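PDB 7EHU: chitin oligosaccharide binding protein NagB2 from Paenibacillus sp. FPU-7, which binds the chitin oligosaccharides N,N'-diacetylchitobiose and N,N',N''-triacetylchitotriose, probably delivering them to an ABC-type importer as its extracellular solute-binding protein. Local coordinates for residues E419-Q422 / K423-D426; T225-D229 / P230-D234; I117-L121 / G122-K126; F339-L342 / E343-G346. One frame throughout, in Å; residues are numbered along the deposited sequence. Where two conformers were deposited one is given.

Contact 1 of 4, residues E419-Q422 / K423-D426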
loop_
_atom_site.group_PDB
_atom_site.type_symbol
_atom_site.label_atom_id
_atom_site.label_comp_id
_atom_site.label_asym_id
_atom_site.label_seq_id
_atom_site.Cartn_x
_atom_site.Cartn_y
_atom_site.Cartn_z
ATOM N N GLU A 419 -22.746 9.907 -3.826
ATOM C CA GLU A 419 -23.495 10.865 -3.011
ATOM C C GLU A 419 -23.081 10.764 -1.543
ATOM O O GLU A 419 -22.827 11.782 -0.878
ATOM C CB GLU A 419 -25.007 10.619 -3.185
ATOM C CG GLU A 419 -25.925 11.470 -2.311
ATOM C CD GLU A 419 -27.396 11.024 -2.328
ATOM O OE1 GLU A 419 -27.705 9.849 -2.025
ATOM O OE2 GLU A 419 -28.256 11.867 -2.639
ATOM N N LYS A 420 -23.011 9.535 -1.024
ATOM C CA LYS A 420 -22.584 9.311 0.353
ATOM C C LYS A 420 -21.154 9.795 0.565
ATOM O O LYS A 420 -20.843 10.428 1.581
ATOM C CB LYS A 420 -22.725 7.815 0.661
ATOM C CG LYS A 420 -22.332 7.337 2.055
ATOM C CD LYS A 420 -22.485 5.808 2.135
ATOM C CE LYS A 420 -21.869 5.202 3.393
ATOM N NZ LYS A 420 -21.586 3.717 3.261
ATOM N N MET A 421 -20.280 9.542 -0.404
ATOM C CA MET A 421 -18.888 9.963 -0.286
ATOM C C MET A 421 -18.761 11.469 -0.277
ATOM O O MET A 421 -17.986 12.024 0.505
ATOM C CB MET A 421 -18.073 9.360 -1.418
ATOM C CG MET A 421 -17.765 7.894 -1.300
ATOM S SD MET A 421 -17.074 7.407 0.323
ATOM C CE MET A 421 -15.707 8.423 0.482
ATOM N N GLN A 422 -19.516 12.161 -1.123
ATOM C CA GLN A 422 -19.389 13.616 -1.117
ATOM C C GLN A 422 -19.973 14.219 0.158
ATOM O O GLN A 422 -19.466 15.235 0.648
ATOM C CB GLN A 422 -20.035 14.239 -2.356
ATOM C CG GLN A 422 -19.660 15.710 -2.566
ATOM C CD GLN A 422 -18.150 15.921 -2.607
ATOM O OE1 GLN A 422 -17.424 15.110 -3.168
ATOM N NE2 GLN A 422 -17.675 17.004 -2.006
ATOM N N LYS A 423 -21.001 13.590 0.737
ATOM C CA LYS A 423 -21.531 14.064 2.009
ATOM C C LYS A 423 -20.457 13.998 3.089
ATOM O O LYS A 423 -20.234 14.973 3.818
ATOM C CB LYS A 423 -22.764 13.242 2.394
ATOM C CG LYS A 423 -23.479 13.719 3.652
ATOM C CD LYS A 423 -24.718 12.864 3.948
ATOM C CE LYS A 423 -25.067 12.838 5.446
ATOM N NZ LYS A 423 -24.432 13.956 6.212
ATOM N N VAL A 424 -19.763 12.858 3.200
ATOM C CA VAL A 424 -18.709 12.746 4.208
ATOM C C VAL A 424 -17.534 13.659 3.874
ATOM O O VAL A 424 -16.914 14.240 4.780
ATOM C CB VAL A 424 -18.269 11.290 4.498
ATOM C CG1 VAL A 424 -19.464 10.453 4.973
ATOM C CG2 VAL A 424 -17.578 10.640 3.297
ATOM N N GLN A 425 -17.225 13.828 2.582
ATOM C CA GLN A 425 -16.118 14.696 2.187
ATOM C C GLN A 425 -16.397 16.142 2.562
ATOM O O GLN A 425 -15.508 16.852 3.058
ATOM C CB GLN A 425 -15.914 14.598 0.679
ATOM C CG GLN A 425 -14.685 15.321 0.163
ATOM C CD GLN A 425 -13.423 14.693 0.702
ATOM O OE1 GLN A 425 -13.055 13.599 0.281
ATOM N NE2 GLN A 425 -12.754 15.363 1.624
ATOM N N ASP A 426 -17.630 16.600 2.315
ATOM C CA ASP A 426 -18.024 17.951 2.696
ATOM C C ASP A 426 -17.913 18.147 4.200
ATOM O O ASP A 426 -17.438 19.191 4.660
ATOM C CB ASP A 426 -19.462 18.222 2.251
ATOM C CG ASP A 426 -19.593 18.447 0.755
ATOM O OD1 ASP A 426 -18.594 18.798 0.103
ATOM O OD2 ASP A 426 -20.723 18.327 0.241
#
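Q422 and D426, one helical turn apart, set two flat groups nearly crosswise: the amide plane of Q422 and the carboxylate plane of D426 stand 69° apart. The amide nitrogen does the touching. Q422 NE2 donates to D426 OD1 at 2.9 Å, arriving from above the carboxylate, 54° out of its plane. CG of Q422 lies anti to the backbone N (chi1 -167°), and a bend at the next torsion sends the amide forward along the helix toward D426. Their backbones are paired as well, D426 N to Q422 O at 2.8 Å, so the same two residues are joined twice, as i to i+4 partners in an alpha-helix can be. Q422 OE1 is taken by W227 N, which leaves the amide held from both ends and should fix which way round it sits.

Q425 crosses the Q422 chain obliquely, its CB 4.0 Å from Q422 NE2. Its own amide serves other residues: NE2 donates to N429 and Q393, and OE1 receives W227 NE1. Next to it M421 folds back on itself through two bends and brings CE 4.0 Å from CG2 of V424, an ordinary apolar contact, less certain because V424 was modelled in two conformers.

These are neighbouring faces of helix 414-430. M421 packs on V396, T399 and L400 of helix 394-408, to which K420 NZ is also tied through E406 and S403, while Q422 and Q425 face the loop that carries W227, just ahead of helix 230-244.

Contact 2 of 4, residues T225-D229 / P230-D234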
loop_
_atom_site.group_PDB
_atom_site.type_symbol
_atom_site.label_atom_id
_atom_site.label_comp_id
_atom_site.label_asym_id
_atom_site.label_seq_id
_atom_site.Cartn_x
_atom_site.Cartn_y
_atom_site.Cartn_z
ATOM N N THR A 225 -12.806 19.370 -6.661
ATOM C CA THR A 225 -13.441 18.271 -7.372
ATOM C C THR A 225 -14.357 17.564 -6.384
ATOM O O THR A 225 -14.275 17.781 -5.175
ATOM C CB THR A 225 -12.382 17.302 -7.904
ATOM O OG1 THR A 225 -11.728 16.703 -6.777
ATOM C CG2 THR A 225 -11.364 18.020 -8.781
ATOM N N LYS A 226 -15.242 16.714 -6.893
ATOM C CA LYS A 226 -16.194 16.010 -6.050
ATOM C C LYS A 226 -16.259 14.542 -6.441
ATOM O O LYS A 226 -16.090 14.179 -7.613
ATOM C CB LYS A 226 -17.602 16.599 -6.193
ATOM C CG LYS A 226 -17.733 18.031 -5.708
ATOM C CD LYS A 226 -19.180 18.514 -5.835
ATOM C CE LYS A 226 -19.273 20.026 -5.814
ATOM N NZ LYS A 226 -18.888 20.562 -4.487
ATOM N N TRP A 227 -16.577 13.711 -5.447
ATOM C CA TRP A 227 -16.794 12.292 -5.706
ATOM C C TRP A 227 -17.935 12.094 -6.693
ATOM O O TRP A 227 -17.957 11.095 -7.428
ATOM C CB TRP A 227 -17.115 11.587 -4.389
ATOM C CG TRP A 227 -15.954 11.517 -3.440
ATOM C CD1 TRP A 227 -15.644 12.404 -2.451
ATOM C CD2 TRP A 227 -14.963 10.486 -3.372
ATOM N NE1 TRP A 227 -14.519 11.993 -1.771
ATOM C CE2 TRP A 227 -14.080 10.823 -2.327
ATOM C CE3 TRP A 227 -14.724 9.317 -4.104
ATOM C CZ2 TRP A 227 -12.998 10.027 -1.985
ATOM C CZ3 TRP A 227 -13.642 8.536 -3.764
ATOM C CH2 TRP A 227 -12.790 8.895 -2.725
ATOM N N THR A 228 -18.881 13.044 -6.729
ATOM C CA THR A 228 -20.031 12.970 -7.618
ATOM C C THR A 228 -19.725 13.407 -9.049
ATOM O O THR A 228 -20.618 13.332 -9.902
ATOM C CB THR A 228 -21.160 13.854 -7.063
ATOM O OG1 THR A 228 -20.622 15.148 -6.778
ATOM C CG2 THR A 228 -21.779 13.265 -5.791
ATOM N N ASP A 229 -18.516 13.876 -9.333
ATOM C CA ASP A 229 -18.172 14.245 -10.700
ATOM C C ASP A 229 -18.404 13.049 -11.620
ATOM O O ASP A 229 -18.041 11.919 -11.271
ATOM C CB ASP A 229 -16.708 14.682 -10.737
ATOM C CG ASP A 229 -16.489 16.065 -10.118
ATOM O OD1 ASP A 229 -15.307 16.452 -9.947
ATOM O OD2 ASP A 229 -17.487 16.774 -9.829
ATOM N N PRO A 230 -19.008 13.255 -12.796
ATOM C CA PRO A 230 -19.359 12.105 -13.644
ATOM C C PRO A 230 -18.208 11.162 -13.936
ATOM O O PRO A 230 -18.419 9.943 -14.009
ATOM C CB PRO A 230 -19.878 12.773 -14.925
ATOM C CG PRO A 230 -20.460 14.057 -14.464
ATOM C CD PRO A 230 -19.538 14.521 -13.346
ATOM N N ALA A 231 -17.000 11.693 -14.139
ATOM C CA ALA A 231 -15.871 10.828 -14.466
ATOM C C ALA A 231 -15.454 9.981 -13.271
ATOM O O ALA A 231 -14.945 8.871 -13.459
ATOM C CB ALA A 231 -14.685 11.658 -14.958
ATOM N N VAL A 232 -15.653 10.477 -12.041
ATOM C CA VAL A 232 -15.381 9.654 -10.860
ATOM C C VAL A 232 -16.443 8.562 -10.745
ATOM O O VAL A 232 -16.130 7.379 -10.542
ATOM C CB VAL A 232 -15.309 10.518 -9.586
ATOM C CG1 VAL A 232 -15.146 9.634 -8.342
ATOM C CG2 VAL A 232 -14.164 11.526 -9.675
ATOM N N LEU A 233 -17.718 8.952 -10.880
ATOM C CA LEU A 233 -18.808 7.984 -10.876
ATOM C C LEU A 233 -18.571 6.889 -11.908
ATOM O O LEU A 233 -18.825 5.710 -11.636
ATOM C CB LEU A 233 -20.139 8.705 -11.128
ATOM C CG LEU A 233 -21.343 7.805 -11.384
ATOM C CD1 LEU A 233 -21.650 6.925 -10.177
ATOM C CD2 LEU A 233 -22.557 8.640 -11.770
ATOM N N ASP A 234 -18.028 7.251 -13.079
ATOM C CA ASP A 234 -17.755 6.263 -14.120
ATOM C C ASP A 234 -16.852 5.147 -13.590
ATOM O O ASP A 234 -17.088 3.966 -13.868
ATOM C CB ASP A 234 -17.126 6.955 -15.337
ATOM C CG ASP A 234 -16.833 5.997 -16.485
ATOM O OD1 ASP A 234 -15.974 6.310 -17.323
ATOM O OD2 ASP A 234 -17.514 4.962 -16.592
#
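The carbonyl oxygen of D229 receives two backbone donors at the start of helix 230-244. L233 N reaches D229 O at 3.0 Å in an almost straight bond (171°), and V232 N comes to the same oxygen at 2.9 Å, but at a bent, weak angle. D229 holds the N-cap position, yet its carboxylate turns back along the chain instead of capping: OD1 takes K226 N at 3.1 Å from above the carboxylate plane. This bond spans the type I beta turn K226-D229, which D229 N closes on K226 O.

V232 packs its branches against that turn. CG1, anti to the backbone N (chi1 175°), sits 3.3 Å from W227 O and meets the indole more loosely at CE3, 4.3 Å away; CG2 approaches K226 O at 3.9 Å. Cutting V232 back to an alanine removes both methyls and is likely to open a gap beside W227 and the turn. F220, which stacks on W227, also touches V232.

D229 thus divides its work: its side chain braces the turn while its main-chain oxygen starts the helix, next to a proline with no N-H to offer.

Contact 3 of 4, residues I117-L121 / G122-K126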
loop_
_atom_site.group_PDB
_atom_site.type_symbol
_atom_site.label_atom_id
_atom_site.label_comp_id
_atom_site.label_asym_id
_atom_site.label_seq_id
_atom_site.Cartn_x
_atom_site.Cartn_y
_atom_site.Cartn_z
ATOM N N ILE A 117 18.229 14.889 12.868
ATOM C CA ILE A 117 18.680 13.513 13.000
ATOM C C ILE A 117 19.214 12.997 11.676
ATOM O O ILE A 117 20.253 12.325 11.627
ATOM C CB ILE A 117 17.546 12.624 13.539
ATOM C CG1 ILE A 117 17.309 12.945 15.007
ATOM C CG2 ILE A 117 17.864 11.136 13.321
ATOM C CD1 ILE A 117 15.933 12.555 15.494
ATOM N N LEU A 118 18.514 13.298 10.582
ATOM C CA LEU A 118 18.984 12.820 9.291
ATOM C C LEU A 118 20.341 13.411 8.937
ATOM O O LEU A 118 21.210 12.710 8.397
ATOM C CB LEU A 118 17.970 13.122 8.193
ATOM C CG LEU A 118 16.641 12.370 8.300
ATOM C CD1 LEU A 118 15.757 12.750 7.132
ATOM C CD2 LEU A 118 16.809 10.862 8.356
ATOM N N LYS A 119 20.543 14.703 9.219
ATOM C CA LYS A 119 21.863 15.303 9.032
ATOM C C LYS A 119 22.917 14.589 9.877
ATOM O O LYS A 119 24.006 14.259 9.398
ATOM C CB LYS A 119 21.804 16.801 9.371
ATOM C CG LYS A 119 23.049 17.585 8.976
ATOM C CD LYS A 119 23.063 18.999 9.560
ATOM C CE LYS A 119 24.513 19.445 9.912
ATOM N NZ LYS A 119 24.568 20.668 10.750
ATOM N N GLU A 120 22.601 14.331 11.145
ATOM C CA GLU A 120 23.546 13.646 12.029
ATOM C C GLU A 120 23.934 12.277 11.482
ATOM O O GLU A 120 25.093 11.872 11.588
ATOM C CB GLU A 120 22.928 13.479 13.420
ATOM C CG GLU A 120 23.849 12.790 14.430
ATOM C CD GLU A 120 23.327 12.839 15.859
ATOM O OE1 GLU A 120 22.686 13.838 16.245
ATOM O OE2 GLU A 120 23.568 11.865 16.595
ATOM N N LEU A 121 22.979 11.543 10.924
ATOM C CA LEU A 121 23.188 10.169 10.489
ATOM C C LEU A 121 23.618 10.054 9.028
ATOM O O LEU A 121 23.785 8.940 8.534
ATOM C CB LEU A 121 21.908 9.361 10.706
ATOM C CG LEU A 121 21.464 9.225 12.158
ATOM C CD1 LEU A 121 20.174 8.408 12.231
ATOM C CD2 LEU A 121 22.538 8.614 13.032
ATOM N N GLY A 122 23.790 11.169 8.320
ATOM C CA GLY A 122 24.155 11.117 6.921
ATOM C C GLY A 122 23.067 10.672 5.969
ATOM O O GLY A 122 23.379 10.259 4.847
ATOM N N LEU A 123 21.799 10.789 6.367
ATOM C CA LEU A 123 20.666 10.217 5.647
ATOM C C LEU A 123 19.835 11.254 4.898
ATOM O O LEU A 123 18.851 10.882 4.261
ATOM C CB LEU A 123 19.773 9.447 6.636
ATOM C CG LEU A 123 20.325 8.105 7.127
ATOM C CD1 LEU A 123 19.472 7.600 8.307
ATOM C CD2 LEU A 123 20.371 7.064 6.027
ATOM N N GLU A 124 20.203 12.539 4.933
ATOM C CA GLU A 124 19.285 13.571 4.444
ATOM C C GLU A 124 18.815 13.331 3.022
ATOM O O GLU A 124 17.646 13.566 2.695
ATOM C CB GLU A 124 19.967 14.940 4.452
ATOM C CG GLU A 124 20.322 15.431 5.792
ATOM C CD GLU A 124 21.074 16.715 5.707
ATOM O OE1 GLU A 124 20.415 17.759 5.877
ATOM O OE2 GLU A 124 22.300 16.656 5.394
ATOM N N ASP A 125 19.737 12.946 2.152
ATOM C CA ASP A 125 19.514 12.843 0.716
ATOM C C ASP A 125 19.356 11.407 0.221
ATOM O O ASP A 125 19.411 11.173 -0.993
ATOM C CB ASP A 125 20.699 13.475 -0.017
ATOM C CG ASP A 125 21.063 14.828 0.545
ATOM O OD1 ASP A 125 20.288 15.759 0.285
ATOM O OD2 ASP A 125 22.116 14.981 1.210
ATOM N N LYS A 126 19.195 10.442 1.121
ATOM C CA LYS A 126 19.313 9.034 0.768
ATOM C C LYS A 126 18.017 8.404 0.288
ATOM O O LYS A 126 18.043 7.302 -0.259
ATOM C CB LYS A 126 19.860 8.259 1.970
ATOM C CG LYS A 126 21.362 8.268 2.116
ATOM C CD LYS A 126 22.034 9.603 1.933
ATOM C CE LYS A 126 23.558 9.425 1.926
ATOM N NZ LYS A 126 24.175 10.732 2.041
#
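Chi1 angles of -67° at L118 and -74° at L123 put each CG beside its own backbone N, and the two side chains meet at about a right angle, L118 CD2 3.7 Å from L123 CB. This is the apolar part of a Schellman motif, the classic way of ending an alpha-helix on a glycine. Its polar part is a pair of bonds back into the last turn of helix 115-121. L123 N donates to L118 O at 2.9 Å, and G122 N, at a longer 3.3 Å, to K119 O, from above the carbonyl plane. G122 has positive phi, where a beta carbon would come within 2.7 Å of L121 O, a clash that glycine avoids.

L123 thus sits over the helix end, its CB against L118 and its CD1 against L121, 3.8 Å from L121 CB. Outside, L121 and L123 both rest on I336 of helix 326-339, while L118 reaches I139 and L142 of strand 138-154. A serine in place of L123 would probably keep the backbone bond to L118 but lose the branch that packs on L121 and I336, opening a gap there.

L123 also opens a type I beta turn that ends at K126. E124 runs alongside K119, both chains pointing the same way, and they touch through carbon: the carboxylate carbon CD of E124 lies 3.7 Å from K119 CB. Closer still is E124 CG, which stands 3.5 Å from K119 N.

Contact 4 of 4, residues F339-L342 / E343-G346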
loop_
_atom_site.group_PDB
_atom_site.type_symbol
_atom_site.label_atom_id
_atom_site.label_comp_id
_atom_site.label_asym_id
_atom_site.label_seq_id
_atom_site.Cartn_x
_atom_site.Cartn_y
_atom_site.Cartn_z
ATOM N N PHE A 339 18.440 0.598 10.966
ATOM C CA PHE A 339 17.405 0.111 10.068
ATOM C C PHE A 339 17.555 0.678 8.661
ATOM O O PHE A 339 17.407 -0.056 7.675
ATOM C CB PHE A 339 16.017 0.467 10.612
ATOM C CG PHE A 339 14.896 -0.190 9.859
ATOM C CD1 PHE A 339 14.611 -1.522 10.049
ATOM C CD2 PHE A 339 14.131 0.523 8.960
ATOM C CE1 PHE A 339 13.589 -2.137 9.351
ATOM C CE2 PHE A 339 13.100 -0.088 8.256
ATOM C CZ PHE A 339 12.826 -1.418 8.459
ATOM N N TYR A 340 17.829 1.979 8.556
ATOM C CA TYR A 340 17.877 2.681 7.267
ATOM C C TYR A 340 19.315 2.677 6.767
ATOM O O TYR A 340 20.042 3.659 6.851
ATOM C CB TYR A 340 17.286 4.083 7.409
ATOM C CG TYR A 340 15.815 4.041 7.721
ATOM C CD1 TYR A 340 14.879 3.839 6.716
ATOM C CD2 TYR A 340 15.348 4.176 9.020
ATOM C CE1 TYR A 340 13.530 3.789 6.989
ATOM C CE2 TYR A 340 14.003 4.131 9.308
ATOM C CZ TYR A 340 13.100 3.923 8.301
ATOM O OH TYR A 340 11.765 3.884 8.596
ATOM N N THR A 341 19.731 1.522 6.262
ATOM C CA THR A 341 21.058 1.367 5.678
ATOM C C THR A 341 20.920 0.476 4.452
ATOM O O THR A 341 19.996 -0.336 4.357
ATOM C CB THR A 341 22.016 0.891 6.795
ATOM O OG1 THR A 341 23.360 0.854 6.320
ATOM C CG2 THR A 341 21.605 -0.478 7.335
ATOM N N LEU A 342 21.819 0.658 3.492
ATOM C CA LEU A 342 21.659 -0.066 2.234
ATOM C C LEU A 342 21.835 -1.568 2.416
ATOM O O LEU A 342 21.345 -2.351 1.618
ATOM C CB LEU A 342 22.647 0.445 1.178
ATOM C CG LEU A 342 22.435 1.887 0.722
ATOM C CD1 LEU A 342 23.220 2.178 -0.553
ATOM C CD2 LEU A 342 20.977 2.207 0.513
ATOM N N GLU A 343 22.529 -1.986 3.435
ATOM C CA GLU A 343 22.691 -3.386 3.712
ATOM C C GLU A 343 21.390 -4.052 4.143
ATOM O O GLU A 343 21.011 -5.114 3.616
ATOM C CB GLU A 343 24.134 -3.488 4.254
ATOM C CG GLU A 343 24.625 -4.852 4.667
ATOM C CD GLU A 343 26.082 -4.842 5.116
ATOM O OE1 GLU A 343 26.957 -4.098 5.315
ATOM O OE2 GLU A 343 25.813 -5.068 6.388
ATOM N N ILE A 344 20.581 -3.334 4.899
ATOM C CA ILE A 344 19.265 -3.837 5.280
ATOM C C ILE A 344 18.309 -3.772 4.087
ATOM O O ILE A 344 17.572 -4.722 3.798
ATOM C CB ILE A 344 18.734 -3.036 6.485
ATOM C CG1 ILE A 344 19.612 -3.258 7.734
ATOM C CG2 ILE A 344 17.272 -3.389 6.774
ATOM C CD1 ILE A 344 19.712 -4.687 8.209
ATOM N N GLN A 345 18.314 -2.641 3.372
ATOM C CA GLN A 345 17.457 -2.494 2.203
ATOM C C GLN A 345 17.799 -3.533 1.143
ATOM O O GLN A 345 16.910 -4.048 0.455
ATOM C CB GLN A 345 17.621 -1.088 1.631
ATOM C CG GLN A 345 17.166 0.017 2.557
ATOM C CD GLN A 345 15.826 0.597 2.178
ATOM O OE1 GLN A 345 15.558 0.848 1.005
ATOM N NE2 GLN A 345 14.964 0.803 3.165
ATOM N N GLY A 346 19.086 -3.836 0.984
ATOM C CA GLY A 346 19.501 -4.812 -0.004
ATOM C C GLY A 346 19.121 -6.228 0.373
ATOM O O GLY A 346 18.796 -7.046 -0.496
HETATM O O HOH W 1 15.354 -0.411 5.868
#
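At the N-terminal end of helix 342-352, T341 holds the N-cap position and meets I344 and Q345 through its main-chain oxygen; its side chain makes no capping bond. Q345 N donates to T341 O at 3.0 Å, nearly straight (174°), and I344 N adds a weak bond to the same atom. One residue on, G346 N reaches L342 O at 2.8 Å, and a beta carbon on G346 would sit tight against that oxygen.

Just before the cap the chain leaves helix 326-339 through an inverse gamma turn centred on Y340, so that helix 342-352 follows helix 326-339 after a two-residue link, Y340 and T341. F339 O faces the new helix: I344 packs CB and CG2 on it, each at 3.5 Å, and a water bridges it to Q345, 2.8 Å from F339 O and 3.0 Å from Q345 NE2. The water also lies over one face of the F339 ring, offset toward the rim.

CG of Q345, beside its own backbone N (chi1 -64°), brushes T341 O at 3.4 Å, and a bend at the next torsion carries the amide across to the water. Q345 OE1 is gripped by S357 N and M358 N. F339 meets Y318 edge-to-face and, with I344, touches V53 of helix 44-60; CD2 of F339 hangs 3.5 Å above the centre of the Y340 ring.

How the contacts relate
The four contacts form two pairs. Contacts 1 and 2, with centres about 11 Å apart, are locked together by Q422 OE1 to W227 N at 2.8 Å and Q425 OE1 to W227 NE1 at 3.0 Å, so that helix 414-430 holds the turn leading into helix 230-244. Contacts 3 and 4, about 14 Å apart between centres, meet where L123 CD2 lies 3.5 Å from Y340 O. Each contact of one pair lies about 41 to 42 Å, centre to centre, from each of the other, and contact 4 lies across the chain's centre from contacts 1 and 2. F339 and W227 both stand back from the bound sugar: a NAG unit lies about 8 Å from the F339 side chain and about 12 Å from that of W227.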